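Local coordinates for proteasome protein (Corynebacterium glutamicum ATCC 13032, PDB 2P90) that is of unknown function but belongs to the PAC2 family and may be related to proteasome assembly chaperones, at residues T27-L32 with I136-A141; T151-H156 with S195-H200. One frame throughout, in Å; residues are numbered along the deposited sequence.

Contact 1: T27-L32 with I136-A141; sequences TLIVAL and ICLYAA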
loop_
_atom_site.group_PDB
_atom_site.type_symbol
_atom_site.label_atom_id
_atom_site.label_comp_id
_atom_site.label_asym_id
_atom_site.label_seq_id
_atom_site.Cartn_x
_atom_site.Cartn_y
_atom_site.Cartn_z
ATOM N N THR B 27 20.938 -23.246 -12.934
ATOM C CA THR B 27 19.646 -23.092 -12.301
ATOM C C THR B 27 19.531 -21.658 -11.723
ATOM O O THR B 27 20.539 -21.013 -11.345
ATOM C CB THR B 27 19.296 -24.261 -11.304
ATOM O OG1 THR B 27 18.835 -23.753 -10.028
ATOM C CG2 THR B 27 20.453 -25.161 -11.105
ATOM N N LEU B 28 18.298 -21.154 -11.725
ATOM C CA LEU B 28 18.022 -19.856 -11.150
ATOM C C LEU B 28 17.400 -20.036 -9.769
ATOM O O LEU B 28 16.454 -20.796 -9.605
ATOM C CB LEU B 28 17.112 -19.039 -12.059
ATOM C CG LEU B 28 16.582 -17.679 -11.523
ATOM C CD1 LEU B 28 17.677 -16.646 -11.357
ATOM C CD2 LEU B 28 15.494 -17.163 -12.436
ATOM N N ILE B 29 17.932 -19.293 -8.804
ATOM C CA ILE B 29 17.362 -19.164 -7.463
ATOM C C ILE B 29 16.635 -17.831 -7.334
ATOM O O ILE B 29 17.191 -16.780 -7.637
ATOM C CB ILE B 29 18.487 -19.275 -6.410
ATOM C CG1 ILE B 29 19.232 -20.598 -6.658
ATOM C CG2 ILE B 29 17.932 -19.157 -4.974
ATOM C CD1 ILE B 29 20.543 -20.634 -5.982
ATOM N N VAL B 30 15.381 -17.891 -6.911
ATOM C CA VAL B 30 14.579 -16.733 -6.747
ATOM C C VAL B 30 14.368 -16.566 -5.228
ATOM O O VAL B 30 13.704 -17.387 -4.577
ATOM C CB VAL B 30 13.242 -16.843 -7.553
ATOM C CG1 VAL B 30 12.274 -15.735 -7.168
ATOM C CG2 VAL B 30 13.490 -16.840 -9.067
ATOM N N ALA B 31 14.972 -15.497 -4.690
ATOM C CA ALA B 31 14.878 -15.126 -3.275
ATOM C C ALA B 31 14.297 -13.700 -3.111
ATOM O O ALA B 31 15.069 -12.732 -2.978
ATOM C CB ALA B 31 16.262 -15.197 -2.635
ATOM N N LEU B 32 12.965 -13.578 -3.088
ATOM C CA LEU B 32 12.297 -12.247 -3.007
ATOM C C LEU B 32 11.783 -11.979 -1.620
ATOM O O LEU B 32 10.996 -12.766 -1.090
ATOM C CB LEU B 32 11.123 -12.105 -4.010
ATOM C CG LEU B 32 11.405 -12.362 -5.490
ATOM C CD1 LEU B 32 10.094 -12.220 -6.322
ATOM C CD2 LEU B 32 12.545 -11.455 -6.057
ATOM N N ILE B 136 14.141 -22.282 -8.983
ATOM C CA ILE B 136 13.768 -22.535 -7.616
ATOM C C ILE B 136 13.471 -21.255 -6.840
ATOM O O ILE B 136 14.374 -20.466 -6.609
ATOM C CB ILE B 136 14.880 -23.296 -6.834
ATOM C CG1 ILE B 136 15.346 -24.548 -7.609
ATOM C CG2 ILE B 136 14.362 -23.603 -5.396
ATOM C CD1 ILE B 136 16.383 -25.422 -6.847
ATOM N N CYS B 137 12.219 -21.120 -6.407
ATOM C CA CYS B 137 11.755 -20.028 -5.569
ATOM C C CYS B 137 11.732 -20.381 -4.091
ATOM O O CYS B 137 11.317 -21.464 -3.717
ATOM C CB CYS B 137 10.360 -19.623 -6.004
ATOM S SG CYS B 137 10.276 -19.047 -7.720
ATOM N N LEU B 138 12.177 -19.455 -3.251
ATOM C CA LEU B 138 12.311 -19.719 -1.829
ATOM C C LEU B 138 11.241 -19.020 -1.006
ATOM O O LEU B 138 10.908 -17.870 -1.287
ATOM C CB LEU B 138 13.687 -19.282 -1.355
ATOM C CG LEU B 138 14.888 -19.799 -2.149
ATOM C CD1 LEU B 138 16.178 -19.343 -1.445
ATOM C CD2 LEU B 138 14.858 -21.343 -2.372
ATOM N N TYR B 139 10.717 -19.731 0.001
ATOM C CA TYR B 139 9.636 -19.265 0.872
ATOM C C TYR B 139 9.996 -19.709 2.282
ATOM O O TYR B 139 10.589 -20.763 2.439
ATOM C CB TYR B 139 8.319 -19.926 0.486
ATOM C CG TYR B 139 7.948 -19.742 -0.969
ATOM C CD1 TYR B 139 7.154 -18.661 -1.354
ATOM C CD2 TYR B 139 8.392 -20.643 -1.964
ATOM C CE1 TYR B 139 6.826 -18.459 -2.661
ATOM C CE2 TYR B 139 8.053 -20.446 -3.304
ATOM C CZ TYR B 139 7.271 -19.341 -3.637
ATOM O OH TYR B 139 6.890 -19.065 -4.923
ATOM N N ALA B 140 9.701 -18.895 3.293
ATOM C CA ALA B 140 9.805 -19.320 4.693
ATOM C C ALA B 140 8.458 -19.062 5.363
ATOM O O ALA B 140 7.966 -17.899 5.425
ATOM C CB ALA B 140 10.914 -18.598 5.406
ATOM N N ALA B 141 7.841 -20.146 5.847
ATOM C CA ALA B 141 6.505 -20.042 6.463
ATOM C C ALA B 141 6.549 -20.305 7.934
ATOM O O ALA B 141 7.236 -21.225 8.358
ATOM C CB ALA B 141 5.476 -21.003 5.769
HETATM O O HOH W 1 11.290 -15.882 -3.444
#
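Strands Thr27-Leu32 and Ile136-Ala141 run parallel, their axes 4.7 Å apart at the closest and turned 25° against each other, with Ile29 bridged to Ile136 and Val30 to Cys137. They are neighbours inside the mixed central sheet of this PAC2-family protein. Three backbone bonds join them: Ile136 N to Leu28 O, Val30 N to Ile136 O, and Leu138 N to Val30 O. The first is nearly straight, with an N-H...O angle of 172°. Beyond the third the strands diverge, and a water takes over. It accepts from Leu32 N and donates to Val30 O and Leu138 O.

On one face of the sheet lie Ile29, Ile136 and Leu138. Ile29 and Leu138 slant across each other, methyl to methyl, with Ile29 CG2 3.9 Å from Leu138 CD1. Leu138 CD1 also lies 4.3 Å from Ala31 CB. Helix 211-225 covers this face: Ile221 packs on Ile29 and Leu138, and Ser224 on Ile136.

Val30 and Cys137 meet on the other face. The Cys137 sulfur lies beside its own backbone N, with chi1 -61°, and this turns it toward the valine. The thiol comes up against the branch point of Val30 and not against one methyl alone: Cys137 SG is 3.7 Å from Val30 CB and 3.9 Å from Val30 CG1.

Contact 2: T151-H156 with S195-H200; sequences TVVTAH and SGYTVH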
loop_
_atom_site.group_PDB
_atom_site.type_symbol
_atom_site.label_atom_id
_atom_site.label_comp_id
_atom_site.label_asym_id
_atom_site.label_seq_id
_atom_site.Cartn_x
_atom_site.Cartn_y
_atom_site.Cartn_z
ATOM N N THR B 151 14.703 -28.786 10.978
ATOM C CA THR B 151 13.940 -27.905 10.077
ATOM C C THR B 151 13.530 -28.592 8.765
ATOM O O THR B 151 14.362 -29.077 7.996
ATOM C CB THR B 151 14.676 -26.567 9.805
ATOM O OG1 THR B 151 14.817 -25.848 11.033
ATOM C CG2 THR B 151 13.885 -25.694 8.848
ATOM N N VAL B 152 12.230 -28.621 8.525
ATOM C CA VAL B 152 11.693 -29.255 7.342
ATOM C C VAL B 152 11.508 -28.264 6.169
ATOM O O VAL B 152 11.260 -27.066 6.375
ATOM C CB VAL B 152 10.362 -29.927 7.683
ATOM C CG1 VAL B 152 9.570 -30.248 6.417
ATOM C CG2 VAL B 152 10.630 -31.178 8.524
ATOM N N VAL B 153 11.664 -28.788 4.955
ATOM C CA VAL B 153 11.384 -28.089 3.720
ATOM C C VAL B 153 10.392 -28.912 2.883
ATOM O O VAL B 153 10.589 -30.104 2.643
ATOM C CB VAL B 153 12.690 -27.818 2.919
ATOM C CG1 VAL B 153 12.395 -27.489 1.434
ATOM C CG2 VAL B 153 13.434 -26.673 3.526
ATOM N N THR B 154 9.314 -28.269 2.454
ATOM C CA THR B 154 8.384 -28.911 1.523
ATOM C C THR B 154 8.533 -28.298 0.124
ATOM O O THR B 154 9.019 -27.183 -0.012
ATOM C CB THR B 154 6.930 -28.855 2.021
ATOM O OG1 THR B 154 6.603 -27.522 2.347
ATOM C CG2 THR B 154 6.754 -29.696 3.269
ATOM N N ALA B 155 8.142 -29.034 -0.908
ATOM C CA ALA B 155 8.329 -28.581 -2.279
ATOM C C ALA B 155 7.060 -28.711 -3.116
ATOM O O ALA B 155 6.199 -29.585 -2.837
ATOM C CB ALA B 155 9.520 -29.291 -2.954
ATOM N N HIS B 156 6.919 -27.784 -4.079
ATOM C CA HIS B 156 5.912 -27.862 -5.126
ATOM C C HIS B 156 6.525 -27.465 -6.456
ATOM O O HIS B 156 7.557 -26.800 -6.499
ATOM C CB HIS B 156 4.655 -27.047 -4.796
ATOM C CG HIS B 156 4.903 -25.583 -4.579
ATOM N ND1 HIS B 156 5.147 -24.701 -5.615
ATOM C CD2 HIS B 156 4.919 -24.844 -3.442
ATOM C CE1 HIS B 156 5.328 -23.488 -5.117
ATOM N NE2 HIS B 156 5.208 -23.553 -3.801
ATOM N N SER B 195 10.335 -25.170 -9.376
ATOM C CA SER B 195 9.905 -25.590 -8.036
ATOM C C SER B 195 9.967 -24.433 -7.036
ATOM O O SER B 195 10.730 -23.445 -7.220
ATOM C CB SER B 195 10.754 -26.769 -7.521
ATOM O OG SER B 195 10.587 -27.895 -8.378
ATOM N N GLY B 196 9.138 -24.558 -6.002
ATOM C CA GLY B 196 9.130 -23.654 -4.867
ATOM C C GLY B 196 9.422 -24.441 -3.610
ATOM O O GLY B 196 8.749 -25.438 -3.320
ATOM N N TYR B 197 10.459 -24.014 -2.879
ATOM C CA TYR B 197 10.839 -24.623 -1.594
ATOM C C TYR B 197 10.424 -23.747 -0.419
ATOM O O TYR B 197 10.823 -22.596 -0.288
ATOM C CB TYR B 197 12.340 -24.909 -1.490
ATOM C CG TYR B 197 12.959 -25.824 -2.534
ATOM C CD1 TYR B 197 12.176 -26.633 -3.382
ATOM C CD2 TYR B 197 14.348 -25.911 -2.641
ATOM C CE1 TYR B 197 12.777 -27.497 -4.335
ATOM C CE2 TYR B 197 14.964 -26.774 -3.578
ATOM C CZ TYR B 197 14.167 -27.549 -4.416
ATOM O OH TYR B 197 14.790 -28.343 -5.338
ATOM N N THR B 198 9.637 -24.319 0.462
ATOM C CA THR B 198 9.276 -23.659 1.681
ATOM C C THR B 198 9.930 -24.360 2.884
ATOM O O THR B 198 9.786 -25.568 3.082
ATOM C CB THR B 198 7.737 -23.688 1.835
ATOM O OG1 THR B 198 7.147 -23.240 0.610
ATOM C CG2 THR B 198 7.276 -22.825 3.000
ATOM N N VAL B 199 10.618 -23.584 3.698
ATOM C CA VAL B 199 11.179 -24.084 4.933
ATOM C C VAL B 199 10.154 -23.738 6.025
ATOM O O VAL B 199 9.494 -22.691 5.946
ATOM C CB VAL B 199 12.591 -23.453 5.167
ATOM C CG1 VAL B 199 12.500 -21.930 5.403
ATOM C CG2 VAL B 199 13.333 -24.127 6.301
ATOM N N HIS B 200 10.002 -24.621 7.013
ATOM C CA HIS B 200 9.002 -24.463 8.065
ATOM C C HIS B 200 9.669 -23.949 9.308
ATOM O O HIS B 200 10.619 -24.563 9.780
ATOM C CB HIS B 200 8.346 -25.805 8.380
ATOM C CG HIS B 200 7.541 -26.351 7.246
ATOM N ND1 HIS B 200 6.427 -27.143 7.434
ATOM C CD2 HIS B 200 7.668 -26.191 5.909
ATOM C CE1 HIS B 200 5.923 -27.473 6.259
ATOM N NE2 HIS B 200 6.649 -26.894 5.318
HETATM O O HOH W 2 12.172 -25.033 11.710
HETATM O O HOH W 3 10.413 -27.669 10.531
#
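Backbone hydrogen bonds tie Val152-His156 to Gly196-His200 in an antiparallel ladder. Thr154 with Thr198 and His156 with Gly196 are hydrogen-bonded pairs, each closed by two N-H...O bonds. Val153 with Val199 and Ala155 with Tyr197 are non-hydrogen-bonded pairs. A further bond runs from His200 N to Val152 O, 2.8 Å long.

The polar side-chain link is between Thr154 and His200, which cross at about a right angle. Thr154 OG1 sits between its backbone N and carbonyl carbon, chi1 52°, and from there meets the imidazole at its edge, in the ring plane. The bond from Thr154 OG1 to His200 NE2 is 3.0 Å long, and either atom could donate. Val152 CG1 lies over one face of the same ring.

The His156 ring lies over the backbone of Gly196. This is a CH-pi contact, with Gly196 CA 4.1 Å from the ring centroid and 24° off its normal.

Apolar contacts lie on the face that carries Val153, Ala155, Tyr197 and Val199. Val153 CG2 is 3.7 Å from Val199 CB. Ala155 CB approaches the Tyr197 ring obliquely and is 3.8 Å from Tyr197 CD1. Tyr197 OH is hydrogen-bonded to Ser224 OG of helix 211-225.

Asn81 ND2 of the second subunit hydrogen-bonds to Ala155 O. The pairing is that of an antiparallel outermost strand of the chain's central sheet, here in touch with a neighbouring subunit.

In the fold
Contact 1 and contact 2 belong to one mixed sheet, with their centres about 10 Å apart. Strand 134-143 lies beside strand 194-202, so four strands follow in the order 27-33, 134-143, 194-202, 153-157. Two probable backbone hydrogen bonds join the contacts: Cys137 O to Tyr197 N, 2.8 Å, and Cys137 N to Ser195 O, 2.9 Å. Ile136 CG2 also packs on Tyr197 CD2 at 3.6 Å. Helix 211-225 touches residues of both contacts. The centre of contact 1 is about 4 Å from the centre of the chain, and that of contact 2 about 10 Å from it. Contact 2 also reaches Asn81 of the second subunit, through Ala155 on the outermost strand 153-157.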